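Local coordinates for neutral ceramidase (Pseudomonas aeruginosa, PDB 2ZWS), which hydrolyses the N-acyl linkage of ceramides to give sphingosine and a free fatty acid, and also catalyses the reverse synthesis, at residues T558-G569 and E609-Y618. Sequence-based numbering, arbitrary orientation.
Sequences TFLEVVNIGKDG and EPGHYYIRHY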
# COMPACT_ATOMS: atom_id res chain seq x y z
N THR A 558 18.42 -9.21 3.46
CA THR A 558 17.54 -10.28 3.86
C THR A 558 17.88 -10.86 5.23
O THR A 558 19.03 -10.82 5.67
CB THR A 558 17.55 -11.43 2.79
OG1 THR A 558 16.59 -12.44 3.12
CG2 THR A 558 18.97 -12.02 2.61
N PHE A 559 16.88 -11.38 5.90
CA PHE A 559 17.11 -12.13 7.14
C PHE A 559 17.45 -13.58 6.89
O PHE A 559 17.82 -14.30 7.84
CB PHE A 559 15.88 -12.04 8.05
CG PHE A 559 15.69 -10.67 8.67
CD1 PHE A 559 16.45 -10.29 9.78
CD2 PHE A 559 14.79 -9.75 8.12
CE1 PHE A 559 16.31 -9.04 10.35
CE2 PHE A 559 14.63 -8.49 8.69
CZ PHE A 559 15.41 -8.11 9.80
N LEU A 560 17.31 -14.03 5.65
CA LEU A 560 17.49 -15.44 5.35
C LEU A 560 17.83 -15.66 3.89
O LEU A 560 17.44 -14.90 3.01
CB LEU A 560 16.23 -16.24 5.70
CG LEU A 560 15.01 -16.10 4.77
CD1 LEU A 560 14.99 -17.16 3.64
CD2 LEU A 560 13.70 -16.09 5.57
N GLU A 561 18.54 -16.74 3.65
CA GLU A 561 18.85 -17.20 2.30
C GLU A 561 18.69 -18.71 2.30
O GLU A 561 19.12 -19.37 3.24
CB GLU A 561 20.29 -16.81 1.93
CG GLU A 561 20.45 -15.34 1.53
CD GLU A 561 21.90 -14.90 1.34
OE1 GLU A 561 22.84 -15.68 1.67
OE2 GLU A 561 22.10 -13.76 0.87
N VAL A 562 18.05 -19.24 1.25
CA VAL A 562 18.10 -20.67 0.93
C VAL A 562 19.17 -20.81 -0.13
O VAL A 562 19.06 -20.18 -1.19
CB VAL A 562 16.77 -21.22 0.39
CG1 VAL A 562 16.87 -22.71 0.19
CG2 VAL A 562 15.65 -20.93 1.38
N VAL A 563 20.17 -21.63 0.18
CA VAL A 563 21.37 -21.73 -0.65
C VAL A 563 21.50 -23.13 -1.25
O VAL A 563 21.47 -24.12 -0.52
CB VAL A 563 22.64 -21.37 0.16
CG1 VAL A 563 23.89 -21.42 -0.75
CG2 VAL A 563 22.53 -19.98 0.78
N ASN A 564 21.63 -23.17 -2.58
CA ASN A 564 21.83 -24.39 -3.36
C ASN A 564 23.34 -24.61 -3.54
O ASN A 564 24.05 -23.71 -4.00
CB ASN A 564 21.14 -24.20 -4.73
CG ASN A 564 21.22 -25.44 -5.63
OD1 ASN A 564 21.49 -26.56 -5.19
ND2 ASN A 564 20.93 -25.24 -6.91
N ILE A 565 23.82 -25.80 -3.15
CA ILE A 565 25.26 -26.15 -3.32
C ILE A 565 25.45 -27.36 -4.23
O ILE A 565 26.52 -28.00 -4.23
CB ILE A 565 26.00 -26.34 -1.98
CG1 ILE A 565 25.17 -27.22 -1.04
CG2 ILE A 565 26.34 -24.98 -1.37
CD1 ILE A 565 25.87 -27.59 0.26
N GLY A 566 24.41 -27.70 -4.98
CA GLY A 566 24.54 -28.64 -6.08
C GLY A 566 24.12 -30.07 -5.80
O GLY A 566 23.69 -30.42 -4.71
N LYS A 567 24.32 -30.90 -6.81
CA LYS A 567 23.70 -32.22 -6.87
C LYS A 567 24.04 -33.34 -5.85
O LYS A 567 23.14 -34.12 -5.54
CB LYS A 567 23.74 -32.75 -8.31
CG LYS A 567 22.48 -33.50 -8.72
CD LYS A 567 22.07 -33.17 -10.16
CE LYS A 567 21.27 -31.87 -10.25
NZ LYS A 567 19.86 -31.99 -9.77
N ASP A 568 25.25 -33.48 -5.28
CA ASP A 568 26.36 -32.54 -5.03
C ASP A 568 27.11 -31.88 -6.22
O ASP A 568 26.72 -32.07 -7.37
CB ASP A 568 27.37 -33.30 -4.15
CG ASP A 568 28.14 -34.35 -4.93
OD1 ASP A 568 29.30 -34.64 -4.56
OD2 ASP A 568 27.59 -34.88 -5.93
N GLY A 569 28.21 -31.13 -5.98
CA GLY A 569 28.96 -31.09 -4.71
C GLY A 569 28.52 -30.28 -3.48
O GLY A 569 27.44 -30.53 -2.93
N GLU A 609 15.35 -27.97 -8.14
CA GLU A 609 16.31 -28.99 -8.50
C GLU A 609 16.58 -29.91 -7.31
O GLU A 609 16.76 -29.43 -6.19
CB GLU A 609 17.61 -28.35 -8.98
CG GLU A 609 17.65 -28.05 -10.47
CD GLU A 609 18.22 -29.21 -11.29
OE1 GLU A 609 17.52 -30.25 -11.45
OE2 GLU A 609 19.37 -29.09 -11.77
N PRO A 610 16.55 -31.24 -7.54
CA PRO A 610 17.12 -32.16 -6.56
C PRO A 610 18.58 -31.78 -6.28
O PRO A 610 19.27 -31.28 -7.17
CB PRO A 610 17.06 -33.51 -7.27
CG PRO A 610 15.92 -33.37 -8.22
CD PRO A 610 15.95 -31.95 -8.68
N GLY A 611 19.03 -32.02 -5.06
CA GLY A 611 20.41 -31.69 -4.67
C GLY A 611 20.54 -31.32 -3.21
O GLY A 611 19.67 -31.65 -2.40
N HIS A 612 21.63 -30.63 -2.88
CA HIS A 612 21.91 -30.25 -1.50
C HIS A 612 21.76 -28.74 -1.28
O HIS A 612 22.17 -27.93 -2.12
CB HIS A 612 23.31 -30.74 -1.11
CG HIS A 612 23.40 -32.24 -1.07
ND1 HIS A 612 23.76 -32.99 -2.16
CD2 HIS A 612 23.13 -33.12 -0.08
CE1 HIS A 612 23.73 -34.28 -1.84
NE2 HIS A 612 23.35 -34.38 -0.58
N TYR A 613 21.17 -28.40 -0.13
CA TYR A 613 20.83 -27.03 0.21
C TYR A 613 21.17 -26.75 1.66
O TYR A 613 21.28 -27.68 2.47
CB TYR A 613 19.32 -26.83 0.02
CG TYR A 613 18.84 -26.91 -1.41
CD1 TYR A 613 18.63 -25.74 -2.15
CD2 TYR A 613 18.57 -28.14 -2.02
CE1 TYR A 613 18.18 -25.79 -3.46
CE2 TYR A 613 18.13 -28.20 -3.35
CZ TYR A 613 17.94 -27.01 -4.06
OH TYR A 613 17.50 -27.04 -5.37
N TYR A 614 21.31 -25.48 2.02
CA TYR A 614 21.30 -25.11 3.43
C TYR A 614 20.64 -23.76 3.61
O TYR A 614 20.34 -23.08 2.63
CB TYR A 614 22.72 -25.12 4.02
CG TYR A 614 23.68 -24.09 3.48
CD1 TYR A 614 24.52 -24.37 2.39
CD2 TYR A 614 23.80 -22.84 4.08
CE1 TYR A 614 25.42 -23.42 1.91
CE2 TYR A 614 24.71 -21.90 3.63
CZ TYR A 614 25.51 -22.20 2.54
OH TYR A 614 26.41 -21.26 2.10
N ILE A 615 20.38 -23.38 4.85
CA ILE A 615 19.74 -22.09 5.12
C ILE A 615 20.69 -21.21 5.93
O ILE A 615 21.28 -21.65 6.92
CB ILE A 615 18.36 -22.30 5.82
CG1 ILE A 615 17.36 -22.94 4.85
CG2 ILE A 615 17.81 -20.97 6.38
CD1 ILE A 615 16.06 -23.42 5.47
N ARG A 616 20.87 -19.97 5.48
CA ARG A 616 21.66 -18.98 6.18
C ARG A 616 20.76 -17.91 6.80
O ARG A 616 19.79 -17.43 6.17
CB ARG A 616 22.68 -18.35 5.23
CG ARG A 616 23.65 -17.40 5.86
CD ARG A 616 24.84 -17.15 4.94
NE ARG A 616 25.73 -16.16 5.53
CZ ARG A 616 26.88 -15.77 4.99
NH1 ARG A 616 27.62 -14.85 5.60
NH2 ARG A 616 27.27 -16.29 3.84
N HIS A 617 21.08 -17.51 8.03
CA HIS A 617 20.39 -16.43 8.72
C HIS A 617 21.30 -15.23 8.91
O HIS A 617 22.47 -15.38 9.25
CB HIS A 617 19.85 -16.91 10.08
CG HIS A 617 19.36 -15.82 10.97
ND1 HIS A 617 18.39 -14.91 10.59
CD2 HIS A 617 19.66 -15.53 12.27
CE1 HIS A 617 18.15 -14.08 11.60
NE2 HIS A 617 18.92 -14.44 12.62
N TYR A 618 20.77 -14.04 8.66
CA TYR A 618 21.44 -12.77 8.95
C TYR A 618 20.56 -11.97 9.91
O TYR A 618 19.36 -11.87 9.67
CB TYR A 618 21.61 -11.95 7.68
CG TYR A 618 22.36 -12.59 6.55
CD1 TYR A 618 23.70 -12.28 6.35
CD2 TYR A 618 21.75 -13.47 5.66
CE1 TYR A 618 24.40 -12.83 5.29
CE2 TYR A 618 22.44 -14.03 4.60
CZ TYR A 618 23.78 -13.71 4.43
OH TYR A 618 24.50 -14.25 3.38
O HOH W 1 20.86 -28.99 -6.71
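V563 lies with its CB over one face of the Y614 ring, 3.9 Å from the ring centroid, in a CH-pi contact between neighbours on two antiparallel strands, 560-566 and 611-618, of the C-terminal beta-sandwich domain. With CG between the backbone N and the carbonyl carbon (chi1 66°), the Y614 ring leans over V563 of the neighbouring strand; I565 then meets the ring's edge with CG2. Between the strands, E561 with R616 and V563 with Y614 form hydrogen-bonded pairs, and L560, V562, I615 and H617, from the non-hydrogen-bonded pairs, turn to the face opposite V563 and Y614, against strand 595-603 of the facing sheet. Beta-branched, apolar V562 and I615 suit that buried interface, whereas charged E561 and R616 lie on the other, more exposed face.

E561 crosses to Y618, whose hydroxyl gives a 2.8 Å hydrogen bond from OH to E561 OE1. The oxygen sits at the edge of the tyrosine ring but is met from above its own carboxylate plane, the two planes being 76° apart. Toward the magnesium site, F559 O accepts two bonds: H617 ND1 meets it in the carbonyl plane at 2.9 Å, whereas Y618 N comes from above that plane. F559 N bonds to OD2 of D579, a magnesium ligand, and T558 OG1 to the backbone N of D579, which joins this strand end to the magnesium site.

At the far end the N564 amide lies nearly flat over one face of the Y613 ring, while OD1 accepts from G566 N in an Asx turn. The backbone of G566 (phi 99°) would jam a CB against I565 O, calling for glycine. Beyond it, K567 curls back and gives NZ to P610 O at 2.8 Å, with a salt bridge to E609 OE1, its hydrogen bond weak at 3.4 Å; a water donates to both P610 O and N564 OD1, 2.9 Å from the latter.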